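Signal recognition particle receptor FtsY (Sulfolobus acidocaldarius, PDB 5L3S) serves as a signal recognition particle receptor, an SRP54-type protein that joins a helical bundle to a P-loop nucleotide-binding domain. Local coordinates at residues Gly113-Ile118 with Leu188-Gly193. Numbering follows the deposited sequence.
With MG (magnesium ion), chain S; GNP (phosphoaminophosphonic acid-guanylate ester), chain R.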
loop_
_atom_site.group_PDB
_atom_site.type_symbol
_atom_site.label_atom_id
_atom_site.label_comp_id
_atom_site.label_asym_id
_atom_site.label_seq_id
_atom_site.Cartn_x
_atom_site.Cartn_y
_atom_site.Cartn_z
ATOM N N GLY B 113 -7.196 4.062 -0.825
ATOM C CA GLY B 113 -8.399 3.787 -1.583
ATOM C C GLY B 113 -9.709 4.306 -1.006
ATOM O O GLY B 113 -10.756 3.805 -1.382
ATOM N N LYS B 114 -9.651 5.314 -0.135
ATOM C CA LYS B 114 -10.844 5.855 0.522
ATOM C C LYS B 114 -11.937 6.331 -0.439
ATOM O O LYS B 114 -13.101 5.925 -0.318
ATOM C CB LYS B 114 -10.442 7.011 1.458
ATOM C CG LYS B 114 -9.302 6.666 2.426
ATOM C CD LYS B 114 -8.866 7.873 3.256
ATOM C CE LYS B 114 -7.988 8.860 2.430
ATOM N NZ LYS B 114 -6.765 8.176 1.884
ATOM N N THR B 115 -11.562 7.218 -1.356
ATOM C CA THR B 115 -12.485 7.872 -2.287
ATOM C C THR B 115 -13.182 6.869 -3.199
ATOM O O THR B 115 -14.403 6.892 -3.366
ATOM C CB THR B 115 -11.734 8.964 -3.094
ATOM O OG1 THR B 115 -11.260 9.977 -2.189
ATOM C CG2 THR B 115 -12.619 9.570 -4.166
ATOM N N THR B 116 -12.411 5.948 -3.755
ATOM C CA THR B 116 -12.984 4.913 -4.615
ATOM C C THR B 116 -13.879 3.936 -3.821
ATOM O O THR B 116 -14.911 3.481 -4.315
ATOM C CB THR B 116 -11.855 4.145 -5.348
ATOM O OG1 THR B 116 -10.996 5.099 -6.004
ATOM C CG2 THR B 116 -12.433 3.186 -6.389
ATOM N N THR B 117 -13.485 3.629 -2.588
ATOM C CA THR B 117 -14.271 2.724 -1.742
ATOM C C THR B 117 -15.617 3.359 -1.382
ATOM O O THR B 117 -16.647 2.690 -1.311
ATOM C CB THR B 117 -13.484 2.334 -0.468
ATOM O OG1 THR B 117 -12.278 1.651 -0.851
ATOM C CG2 THR B 117 -14.332 1.404 0.437
ATOM N N ILE B 118 -15.620 4.671 -1.187
ATOM C CA ILE B 118 -16.873 5.372 -0.940
ATOM C C ILE B 118 -17.852 5.198 -2.102
ATOM O O ILE B 118 -19.037 4.914 -1.895
ATOM C CB ILE B 118 -16.619 6.849 -0.617
ATOM C CG1 ILE B 118 -16.219 6.964 0.847
ATOM C CG2 ILE B 118 -17.865 7.687 -0.887
ATOM C CD1 ILE B 118 -15.770 8.338 1.220
ATOM N N LEU B 188 -22.037 9.660 3.637
ATOM C CA LEU B 188 -20.683 9.095 3.594
ATOM C C LEU B 188 -19.688 10.229 3.511
ATOM O O LEU B 188 -19.735 11.006 2.573
ATOM C CB LEU B 188 -20.511 8.199 2.360
ATOM C CG LEU B 188 -21.544 7.081 2.264
ATOM C CD1 LEU B 188 -21.317 6.258 1.018
ATOM C CD2 LEU B 188 -21.434 6.216 3.490
ATOM N N ILE B 189 -18.777 10.306 4.480
ATOM C CA ILE B 189 -17.810 11.390 4.546
ATOM C C ILE B 189 -16.436 10.953 4.042
ATOM O O ILE B 189 -15.822 10.052 4.610
ATOM C CB ILE B 189 -17.697 11.922 5.991
ATOM C CG1 ILE B 189 -19.094 12.370 6.473
ATOM C CG2 ILE B 189 -16.690 13.073 6.058
ATOM C CD1 ILE B 189 -19.187 12.686 7.959
ATOM N N ASP B 190 -15.976 11.575 2.958
ATOM C CA ASP B 190 -14.619 11.328 2.455
ATOM C C ASP B 190 -13.680 12.248 3.209
ATOM O O ASP B 190 -14.050 13.374 3.529
ATOM C CB ASP B 190 -14.551 11.614 0.943
ATOM C CG ASP B 190 -13.337 10.944 0.255
ATOM O OD1 ASP B 190 -12.598 10.195 0.926
ATOM O OD2 ASP B 190 -13.155 11.156 -0.964
ATOM N N THR B 191 -12.458 11.789 3.488
ATOM C CA THR B 191 -11.478 12.637 4.149
ATOM C C THR B 191 -10.148 12.529 3.423
ATOM O O THR B 191 -9.884 11.537 2.731
ATOM C CB THR B 191 -11.263 12.254 5.657
ATOM O OG1 THR B 191 -10.649 10.961 5.757
ATOM C CG2 THR B 191 -12.570 12.259 6.428
ATOM N N ALA B 192 -9.319 13.559 3.551
ATOM C CA ALA B 192 -7.987 13.499 2.945
ATOM C C ALA B 192 -7.112 12.397 3.553
ATOM O O ALA B 192 -7.261 12.027 4.720
ATOM C CB ALA B 192 -7.290 14.841 3.050
ATOM N N GLY B 193 -6.189 11.883 2.752
ATOM C CA GLY B 193 -5.181 10.968 3.264
ATOM C C GLY B 193 -4.376 11.682 4.330
ATOM O O GLY B 193 -4.157 12.893 4.259
HETATM MG MG MG S . -9.231 10.390 -1.662
HETATM P PG GNP R . -6.078 9.989 -1.254
HETATM O O1G GNP R . -7.408 10.692 -1.108
HETATM O O2G GNP R . -5.081 10.798 -2.072
HETATM O O3G GNP R . -5.388 9.678 0.056
HETATM N N3B GNP R . -6.317 8.606 -2.022
HETATM P PB GNP R . -7.526 7.602 -1.604
HETATM O O1B GNP R . -8.787 8.342 -1.550
HETATM O O2B GNP R . -7.174 6.936 -0.341
HETATM O O3A GNP R . -7.577 6.574 -2.715
HETATM P PA GNP R . -8.262 6.639 -4.087
HETATM O O1A GNP R . -9.721 6.317 -3.963
HETATM O O2A GNP R . -7.910 7.902 -4.805
HETATM O "O5'" GNP R . -7.689 5.408 -4.871
HETATM C "C5'" GNP R . -6.283 5.314 -5.267
HETATM C "C4'" GNP R . -6.170 4.374 -6.455
HETATM O "O4'" GNP R . -6.406 2.979 -6.034
HETATM C "C3'" GNP R . -7.175 4.643 -7.557
HETATM O "O3'" GNP R . -6.563 4.362 -8.803
HETATM C "C2'" GNP R . -8.285 3.615 -7.278
HETATM O "O2'" GNP R . -8.992 3.284 -8.460
HETATM C "C1'" GNP R . -7.391 2.431 -6.877
HETATM N N9 GNP R . -8.114 1.416 -6.113
HETATM C C8 GNP R . -8.907 1.581 -5.009
HETATM N N7 GNP R . -9.402 0.449 -4.539
HETATM C C5 GNP R . -8.881 -0.511 -5.402
HETATM C C6 GNP R . -9.057 -1.911 -5.412
HETATM O O6 GNP R . -9.754 -2.566 -4.623
HETATM N N1 GNP R . -8.371 -2.525 -6.464
HETATM C C2 GNP R . -7.580 -1.843 -7.377
HETATM N N2 GNP R . -6.976 -2.553 -8.329
HETATM N N3 GNP R . -7.414 -0.526 -7.370
HETATM C C4 GNP R . -8.092 0.068 -6.369
HETATM O O HOH W 1 -10.098 10.386 0.223
HETATM O O HOH W 2 -8.848 10.273 -3.690
HETATM O O HOH W 3 -9.583 12.433 -1.939
#
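Thr-115 and Asp-190 meet almost at right angles, and their short hydrogen bond shows how a second-shell carboxylate can orient a metal ligand. Thr-115 OG1 binds magnesium and donates its proton to the syn lone pair of Asp-190 OD2, 2.5 Å away. The carboxylate reaches this position because Asp-190 CG stands anti to the backbone N (chi1 -161°). Its other oxygen meets the ion indirectly: water 1, a magnesium ligand, has its O 2.6 Å from Asp-190 OD1 and donates both there and to Thr-191 O, engaging both its protons. Waters 2 and 3, with O1G and O1B of phosphoaminophosphonic acid-guanylate ester, bring the magnesium ligands to six.

Packing is tight where the Asp-190 side chain leaves the strand: Ile-118 CD1 presses on Asp-190 CA at 3.4 Å and also touches Asp-190 CB. Farther from the metal, CG2 of the same Ile-118 meets Leu-188 CD1 more slackly at 4.2 Å, the side chains sliding past each other in opposite directions. On the phosphate side, Lys-114 rests CE against the carbonyl O of Thr-191 at 3.3 Å; bends at chi3 and chi4 then deliver NZ to O2B and O3G of phosphoaminophosphonic acid-guanylate ester, with Val-109 O as a further acceptor. Lacking a side chain, Gly-193 places its CA 3.5 Å from O3G of that ligand. The contact is looser toward solvent at Ala-192, which is partly exposed and whose CB points away from helix 114-118.

That helix runs nearly antiparallel to strand 188-191, at 163°, and its first amides hold the phosphates; Thr-115 N, for example, bonds to O1B. The phosphate-binding P-loop and helix facing the Asp-Thr-Ala-Gly start of the G3 motif across hydrated magnesium form the nucleotide site characteristic of the SRP54-type P-loop fold.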